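Side-chain contacts in Kiaa0380 (Homo sapiens, PDB 1HTJ), which probably couples heterotrimeric G protein signalling to Rho GTPases, as a guanine nucleotide exchange factor that carries an RGS-like domain: residues Leu60-Cys65 with Cys122-Ala127; Glu101-Glu106 with Arg118-Glu123. The protein carries 3 engineered substitutions. All blocks are in the same frame, centred on the assembly; numbering follows the deposited sequence.

Interaction 1: Leu60-Cys65 with Cys122-Ala127; sequences LLFYLC and CEAQEA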
ATOM      1  N   LEU A  60       3.976   2.059   3.320  1.00 34.24           N
ATOM      2  CA  LEU A  60       3.313   0.936   2.682  1.00 34.42           C
ATOM      3  C   LEU A  60       2.632   1.305   1.383  1.00 34.59           C
ATOM      4  O   LEU A  60       2.684   0.532   0.420  1.00 34.50           O
ATOM      5  CB  LEU A  60       2.292   0.298   3.623  1.00 34.98           C
ATOM      6  CG  LEU A  60       1.507  -0.871   3.033  1.00 34.92           C
ATOM      7  CD1 LEU A  60       2.481  -1.929   2.510  1.00 35.25           C
ATOM      8  CD2 LEU A  60       0.586  -1.466   4.100  1.00 35.50           C
ATOM      9  N   LEU A  61       1.971   2.462   1.345  1.00 33.98           N
ATOM     10  CA  LEU A  61       1.304   2.858   0.116  1.00 34.28           C
ATOM     11  C   LEU A  61       2.357   3.100  -0.949  1.00 34.84           C
ATOM     12  O   LEU A  61       2.157   2.781  -2.125  1.00 35.27           O
ATOM     13  CB  LEU A  61       0.439   4.116   0.318  1.00 33.53           C
ATOM     14  CG  LEU A  61      -0.894   3.906   1.058  1.00 33.11           C
ATOM     15  CD1 LEU A  61      -1.678   5.221   1.099  1.00 31.96           C
ATOM     16  CD2 LEU A  61      -1.717   2.813   0.340  1.00 31.71           C
ATOM     17  N   PHE A  62       3.483   3.664  -0.534  1.00 35.07           N
ATOM     18  CA  PHE A  62       4.572   3.911  -1.459  1.00 35.70           C
ATOM     19  C   PHE A  62       5.047   2.562  -2.011  1.00 36.45           C
ATOM     20  O   PHE A  62       5.141   2.352  -3.230  1.00 35.95           O
ATOM     21  CB  PHE A  62       5.731   4.600  -0.745  1.00 35.39           C
ATOM     22  CG  PHE A  62       6.992   4.600  -1.543  1.00 36.50           C
ATOM     23  CD1 PHE A  62       7.045   5.251  -2.783  1.00 36.13           C
ATOM     24  CD2 PHE A  62       8.112   3.890  -1.105  1.00 36.38           C
ATOM     25  CE1 PHE A  62       8.187   5.190  -3.571  1.00 36.10           C
ATOM     26  CE2 PHE A  62       9.266   3.825  -1.891  1.00 36.70           C
ATOM     27  CZ  PHE A  62       9.302   4.476  -3.127  1.00 36.40           C
ATOM     28  N   TYR A  63       5.332   1.644  -1.091  1.00 36.55           N
ATOM     29  CA  TYR A  63       5.801   0.314  -1.448  1.00 37.57           C
ATOM     30  C   TYR A  63       4.857  -0.372  -2.449  1.00 37.54           C
ATOM     31  O   TYR A  63       5.301  -0.962  -3.445  1.00 37.15           O
ATOM     32  CB  TYR A  63       5.919  -0.544  -0.180  1.00 38.49           C
ATOM     33  CG  TYR A  63       6.414  -1.935  -0.442  1.00 39.35           C
ATOM     34  CD1 TYR A  63       7.740  -2.276  -0.201  1.00 39.64           C
ATOM     35  CD2 TYR A  63       5.564  -2.908  -0.955  1.00 39.70           C
ATOM     36  CE1 TYR A  63       8.209  -3.561  -0.465  1.00 40.62           C
ATOM     37  CE2 TYR A  63       6.022  -4.197  -1.226  1.00 40.58           C
ATOM     38  CZ  TYR A  63       7.342  -4.515  -0.975  1.00 40.69           C
ATOM     39  OH  TYR A  63       7.792  -5.791  -1.210  1.00 42.27           O
ATOM     40  N   LEU A  64       3.558  -0.294  -2.173  1.00 36.86           N
ATOM     41  CA  LEU A  64       2.560  -0.911  -3.026  1.00 37.14           C
ATOM     42  C   LEU A  64       2.510  -0.264  -4.414  1.00 37.82           C
ATOM     43  O   LEU A  64       2.224  -0.933  -5.421  1.00 37.17           O
ATOM     44  CB  LEU A  64       1.182  -0.833  -2.355  1.00 36.47           C
ATOM     45  CG  LEU A  64       0.984  -1.706  -1.102  1.00 36.77           C
ATOM     46  CD1 LEU A  64      -0.379  -1.447  -0.488  1.00 35.89           C
ATOM     47  CD2 LEU A  64       1.109  -3.172  -1.479  1.00 36.16           C
ATOM     48  N   CYS A  65       2.766   1.039  -4.468  1.00 38.05           N
ATOM     49  CA  CYS A  65       2.742   1.735  -5.745  1.00 38.73           C
ATOM     50  C   CYS A  65       3.999   1.391  -6.539  1.00 39.48           C
ATOM     51  O   CYS A  65       3.924   1.159  -7.739  1.00 38.87           O
ATOM     52  CB  CYS A  65       2.609   3.245  -5.530  1.00 38.14           C
ATOM     53  SG  CYS A  65       0.910   3.790  -5.120  1.00 35.89           S
ATOM     54  N   CYS A 122      13.060   0.001  -6.569  1.00 53.43           N
ATOM     55  CA  CYS A 122      13.264  -1.226  -5.807  1.00 53.59           C
ATOM     56  C   CYS A 122      14.188  -0.863  -4.644  1.00 53.14           C
ATOM     57  O   CYS A 122      14.006  -1.316  -3.513  1.00 52.89           O
ATOM     58  CB  CYS A 122      13.918  -2.284  -6.694  1.00 54.70           C
ATOM     59  SG  CYS A 122      13.663  -3.986  -6.154  1.00 56.89           S
ATOM     60  N   GLU A 123      15.183  -0.030  -4.928  1.00 52.42           N
ATOM     61  CA  GLU A 123      16.101   0.404  -3.885  1.00 52.10           C
ATOM     62  C   GLU A 123      15.318   1.215  -2.851  1.00 51.56           C
ATOM     63  O   GLU A 123      15.588   1.131  -1.657  1.00 50.70           O
ATOM     64  CB  GLU A 123      17.217   1.282  -4.469  1.00 52.41           C
ATOM     65  CG  GLU A 123      18.357   0.525  -5.145  1.00 52.82           C
ATOM     66  CD  GLU A 123      19.391   1.460  -5.765  1.00 53.19           C
ATOM     67  OE1 GLU A 123      19.955   2.300  -5.026  1.00 52.68           O
ATOM     68  OE2 GLU A 123      19.637   1.353  -6.992  1.00 53.68           O
ATOM     69  N   ALA A 124      14.353   2.005  -3.327  1.00 50.97           N
ATOM     70  CA  ALA A 124      13.539   2.840  -2.449  1.00 50.66           C
ATOM     71  C   ALA A 124      12.657   1.963  -1.575  1.00 50.30           C
ATOM     72  O   ALA A 124      12.524   2.201  -0.382  1.00 50.10           O
ATOM     73  CB  ALA A 124      12.684   3.811  -3.272  1.00 50.13           C
ATOM     74  N   GLN A 125      12.059   0.943  -2.170  1.00 50.11           N
ATOM     75  CA  GLN A 125      11.218   0.048  -1.404  1.00 50.60           C
ATOM     76  C   GLN A 125      11.987  -0.459  -0.186  1.00 51.64           C
ATOM     77  O   GLN A 125      11.446  -0.480   0.931  1.00 52.00           O
ATOM     78  CB  GLN A 125      10.760  -1.134  -2.264  1.00 49.66           C
ATOM     79  CG  GLN A 125       9.685  -0.775  -3.262  1.00 48.47           C
ATOM     80  CD  GLN A 125       9.157  -1.982  -4.009  1.00 48.31           C
ATOM     81  OE1 GLN A 125       9.900  -2.659  -4.711  1.00 48.92           O
ATOM     82  NE2 GLN A 125       7.870  -2.256  -3.867  1.00 47.02           N
ATOM     83  N   GLU A 126      13.244  -0.856  -0.390  1.00 52.24           N
ATOM     84  CA  GLU A 126      14.073  -1.361   0.706  1.00 52.92           C
ATOM     85  C   GLU A 126      14.149  -0.356   1.847  1.00 52.42           C
ATOM     86  O   GLU A 126      14.137  -0.732   3.018  1.00 52.21           O
ATOM     87  CB  GLU A 126      15.499  -1.662   0.234  1.00 54.62           C
ATOM     88  CG  GLU A 126      15.603  -2.629  -0.930  1.00 57.08           C
ATOM     89  CD  GLU A 126      14.822  -3.910  -0.705  1.00 58.93           C
ATOM     90  OE1 GLU A 126      15.076  -4.614   0.309  1.00 59.58           O
ATOM     91  OE2 GLU A 126      13.952  -4.216  -1.555  1.00 60.34           O
ATOM     92  N   ALA A 127      14.228   0.925   1.506  1.00 51.80           N
ATOM     93  CA  ALA A 127      14.316   1.970   2.521  1.00 51.37           C
ATOM     94  C   ALA A 127      13.055   2.075   3.379  1.00 51.52           C
ATOM     95  O   ALA A 127      13.120   2.457   4.546  1.00 51.50           O
ATOM     96  CB  ALA A 127      14.600   3.311   1.859  1.00 50.74           C
TER

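Interaction 2: Glu101-Glu106 with Arg118-Glu123; sequences EMLQAE and RGVLCE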
ATOM      1  N   GLU A 101      19.638  10.828   0.180  1.00 61.49           N
ATOM      2  CA  GLU A 101      19.807  11.925  -0.773  1.00 63.03           C
ATOM      3  C   GLU A 101      20.378  11.465  -2.115  1.00 63.17           C
ATOM      4  O   GLU A 101      20.050  12.018  -3.162  1.00 62.97           O
ATOM      5  CB  GLU A 101      20.730  12.988  -0.171  1.00 64.21           C
ATOM      6  CG  GLU A 101      20.175  13.658   1.084  1.00 66.57           C
ATOM      7  CD  GLU A 101      19.082  14.682   0.782  1.00 67.59           C
ATOM      8  OE1 GLU A 101      19.401  15.719   0.149  1.00 68.25           O
ATOM      9  OE2 GLU A 101      17.910  14.450   1.176  1.00 68.01           O
HETATM   10  N   MSE A 102      21.243  10.457  -2.073  1.00 63.56           N
HETATM   11  CA  MSE A 102      21.863   9.918  -3.280  1.00 63.68           C
HETATM   12  C   MSE A 102      20.795   9.212  -4.125  1.00 62.68           C
HETATM   13  O   MSE A 102      20.754   9.363  -5.349  1.00 62.50           O
HETATM   14  CB  MSE A 102      22.964   8.928  -2.890  1.00 65.86           C
HETATM   15  CG  MSE A 102      24.151   8.850  -3.845  1.00 68.53           C
HETATM   16 SE   MSE A 102      25.307  10.426  -3.844  1.00 73.13          SE
HETATM   17  CE  MSE A 102      25.829  10.394  -1.983  1.00 70.98           C
ATOM     18  N   LEU A 103      19.932   8.447  -3.460  1.00 61.30           N
ATOM     19  CA  LEU A 103      18.862   7.710  -4.130  1.00 59.65           C
ATOM     20  C   LEU A 103      17.780   8.654  -4.642  1.00 58.87           C
ATOM     21  O   LEU A 103      17.308   8.513  -5.769  1.00 58.00           O
ATOM     22  CB  LEU A 103      18.249   6.681  -3.170  1.00 58.82           C
ATOM     23  CG  LEU A 103      17.178   5.739  -3.734  1.00 58.47           C
ATOM     24  CD1 LEU A 103      17.698   5.034  -4.984  1.00 57.94           C
ATOM     25  CD2 LEU A 103      16.781   4.728  -2.673  1.00 58.00           C
ATOM     26  N   GLN A 104      17.396   9.607  -3.799  1.00 58.48           N
ATOM     27  CA  GLN A 104      16.381  10.602  -4.133  1.00 58.23           C
ATOM     28  C   GLN A 104      16.698  11.307  -5.448  1.00 57.86           C
ATOM     29  O   GLN A 104      15.802  11.607  -6.240  1.00 57.88           O
ATOM     30  CB  GLN A 104      16.291  11.649  -3.024  1.00 58.56           C
ATOM     31  CG  GLN A 104      15.347  12.792  -3.334  1.00 59.12           C
ATOM     32  CD  GLN A 104      14.043  12.668  -2.581  1.00 59.84           C
ATOM     33  OE1 GLN A 104      13.609  11.559  -2.258  1.00 60.45           O
ATOM     34  NE2 GLN A 104      13.402  13.804  -2.299  1.00 59.78           N
ATOM     35  N   ALA A 105      17.980  11.575  -5.667  1.00 57.54           N
ATOM     36  CA  ALA A 105      18.435  12.251  -6.877  1.00 57.56           C
ATOM     37  C   ALA A 105      18.274  11.390  -8.124  1.00 57.27           C
ATOM     38  O   ALA A 105      17.804  11.868  -9.150  1.00 57.00           O
ATOM     39  CB  ALA A 105      19.894  12.671  -6.720  1.00 57.53           C
ATOM     40  N   GLU A 106      18.680  10.128  -8.033  1.00 57.21           N
ATOM     41  CA  GLU A 106      18.570   9.197  -9.153  1.00 57.54           C
ATOM     42  C   GLU A 106      17.104   9.015  -9.535  1.00 57.43           C
ATOM     43  O   GLU A 106      16.736   9.092 -10.709  1.00 57.01           O
ATOM     44  CB  GLU A 106      19.154   7.837  -8.764  1.00 58.02           C
ATOM     45  CG  GLU A 106      20.531   7.519  -9.329  1.00 58.93           C
ATOM     46  CD  GLU A 106      20.480   6.939 -10.730  1.00 59.03           C
ATOM     47  OE1 GLU A 106      20.155   7.685 -11.673  1.00 59.77           O
ATOM     48  OE2 GLU A 106      20.765   5.734 -10.889  1.00 59.21           O
ATOM     49  N   ARG A 118      12.591   1.296 -12.260  1.00 59.05           N
ATOM     50  CA  ARG A 118      12.308   0.053 -11.554  1.00 58.29           C
ATOM     51  C   ARG A 118      13.431  -0.306 -10.589  1.00 57.38           C
ATOM     52  O   ARG A 118      13.181  -0.761  -9.473  1.00 57.02           O
ATOM     53  CB  ARG A 118      12.094  -1.085 -12.547  1.00 59.02           C
ATOM     54  CG  ARG A 118      10.949  -0.831 -13.498  1.00 60.64           C
ATOM     55  CD  ARG A 118      10.551  -2.075 -14.259  1.00 62.28           C
ATOM     56  NE  ARG A 118       9.342  -1.829 -15.045  1.00 64.32           N
ATOM     57  CZ  ARG A 118       8.629  -2.775 -15.662  1.00 65.33           C
ATOM     58  NH1 ARG A 118       9.000  -4.053 -15.587  1.00 65.33           N
ATOM     59  NH2 ARG A 118       7.542  -2.441 -16.359  1.00 65.34           N
ATOM     60  N   GLY A 119      14.668  -0.080 -11.015  1.00 56.09           N
ATOM     61  CA  GLY A 119      15.803  -0.396 -10.175  1.00 55.22           C
ATOM     62  C   GLY A 119      15.875   0.456  -8.930  1.00 54.79           C
ATOM     63  O   GLY A 119      15.918  -0.062  -7.810  1.00 54.68           O
ATOM     64  N   VAL A 120      15.897   1.771  -9.124  1.00 54.27           N
ATOM     65  CA  VAL A 120      15.965   2.698  -8.012  1.00 53.70           C
ATOM     66  C   VAL A 120      14.715   2.587  -7.130  1.00 53.44           C
ATOM     67  O   VAL A 120      14.814   2.654  -5.908  1.00 53.60           O
ATOM     68  CB  VAL A 120      16.139   4.150  -8.514  1.00 53.65           C
ATOM     69  CG1 VAL A 120      17.487   4.307  -9.178  1.00 53.89           C
ATOM     70  CG2 VAL A 120      15.052   4.500  -9.498  1.00 53.78           C
ATOM     71  N   LEU A 121      13.544   2.408  -7.738  1.00 52.80           N
ATOM     72  CA  LEU A 121      12.331   2.284  -6.939  1.00 52.84           C
ATOM     73  C   LEU A 121      12.436   1.057  -6.048  1.00 53.18           C
ATOM     74  O   LEU A 121      11.981   1.075  -4.901  1.00 52.92           O
ATOM     75  CB  LEU A 121      11.082   2.223  -7.827  1.00 52.10           C
ATOM     76  CG  LEU A 121      10.662   3.626  -8.301  1.00 51.79           C
ATOM     77  CD1 LEU A 121       9.405   3.571  -9.133  1.00 51.50           C
ATOM     78  CD2 LEU A 121      10.451   4.513  -7.095  1.00 51.54           C
ATOM     79  N   CYS A 122      13.060   0.001  -6.569  1.00 53.43           N
ATOM     80  CA  CYS A 122      13.264  -1.226  -5.807  1.00 53.59           C
ATOM     81  C   CYS A 122      14.188  -0.863  -4.644  1.00 53.14           C
ATOM     82  O   CYS A 122      14.006  -1.316  -3.513  1.00 52.89           O
ATOM     83  CB  CYS A 122      13.918  -2.284  -6.694  1.00 54.70           C
ATOM     84  SG  CYS A 122      13.663  -3.986  -6.154  1.00 56.89           S
ATOM     85  N   GLU A 123      15.183  -0.030  -4.928  1.00 52.42           N
ATOM     86  CA  GLU A 123      16.101   0.404  -3.885  1.00 52.10           C
ATOM     87  C   GLU A 123      15.318   1.215  -2.851  1.00 51.56           C
ATOM     88  O   GLU A 123      15.588   1.131  -1.657  1.00 50.70           O
ATOM     89  CB  GLU A 123      17.217   1.282  -4.469  1.00 52.41           C
ATOM     90  CG  GLU A 123      18.357   0.525  -5.145  1.00 52.82           C
ATOM     91  CD  GLU A 123      19.391   1.460  -5.765  1.00 53.19           C
ATOM     92  OE1 GLU A 123      19.955   2.300  -5.026  1.00 52.68           O
ATOM     93  OE2 GLU A 123      19.637   1.353  -6.992  1.00 53.68           O
TER

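Interaction 1: Leu60-Cys65 with Cys122-Ala127
Two neighbouring helices of the RGS-like domain, 58-69 and 118-144, come together where Phe62 and Tyr63 of one meet Ala124 and Gln125 of the other. Gln125 crosses the Tyr63 side chain at about a right angle and sets its amide nitrogen NE2 over the centre of the tyrosine ring, 3.4 Å above the plane, with ring and amide planes 33° apart; tyrosine suits the place because its flat ring can bear the amide. The same nitrogen donates a hydrogen bond to the Tyr63 backbone, NE2 to O 2.9 Å, well bent at an N-H...O angle of 133°. A second bond joins NE2 to Glu67 OE1, one turn further along helix 58-69, so NE2 makes two hydrogen bonds as well as lying on the ring, and glutamine has the chain length and N-H donors for this. Tyr63 CG lies anti to the backbone N (chi1 -179°), which swings the ring beneath the glutamine, CD1 3.8 Å from Gln125 CB.

This is a roughly antiparallel helix pair in the buried interior of an all-helical fold, the segment axes 9.5 Å apart. On the Phe62 side a small residue suits the interface: the Ala124 methyl sits at the ring edge, CB to Phe62 CZ 3.4 Å, probably leaving little room for a longer side chain. With an alanine in place of Tyr63, Gln125 would probably lose the aromatic surface under its amide and along its methylenes, leaving the chain freer to shift. Phe62 also meets the ring of Phe88 and touches Ile84, both of helix 76-89.

Interaction 2: Glu101-Glu106 with Arg118-Glu123
The backbone O of Arg118 accepts two hydrogen bonds, from Cys122 N at 3.0 Å and from the side-chain NE2 of Gln70, at the start of the helix whose Val120 and Glu123 meet Leu103 and Glu106. No hydrogen bond joins the two segments.

Glu106 lays both CB (3.9 Å) and OE2 (4.0 Å) against Val120 CG1, the bend at chi2 folding the carboxylate back beside the methyl. Both carboxylate oxygens are hydrogen-bonded elsewhere, and OE1 has a long, weak ion pair with Arg110 NE. Valine, compact and branched, suits its place by turning CG1 to Glu106 and CB to Leu103.

Leu103 has the largest share of the contact. With CG anti to the backbone N (chi1 -176°), its forked end reaches across the gap: CD1 lies 4.0 Å from Val120 CB, and CD2 comes to 3.9 Å from Glu123 CB. A branched, flexible aliphatic chain suits this position, since one methyl can meet the valine while both rest on the glutamate. Glu123 runs obliquely over the leucine, its OE1 3.5 Å from Leu103 CD1. Its OE2 stands 6.0 Å from Glu106 OE2, and these like charges would probably disfavour any closer approach of the two carboxylates.

The segment axes are 9.9 Å apart and roughly antiparallel, at 149°. Here the first turns of helices 101-112 and 118-144 form a partly buried pair; Val120 also touches Ile107 and Arg110, while Leu121 packs on Phe62 and Tyr69 of helix 58-69.

Interactions 1 and 2 lie about 10 Å apart, centre to centre, and both use the N-terminal part of helix 118-144, sharing Cys122 and Glu123. Along the chain the order is 60-65, then 101-106, then the common helix, the segments running roughly antiparallel in both contacts. Interaction 1 is wholly buried, whereas interaction 2 lies further out, its centre about 19 Å from the centre of the chain, against about 9 Å for interaction 1. The two touch directly: Leu103 CD2 comes to 3.7 Å from Ala124 N, and Phe62 CZ to 4.1 Å from Leu121 CD2. Helix 118-144 thereby joins the more peripheral helix 101-112 to the interior of the RGS-like domain.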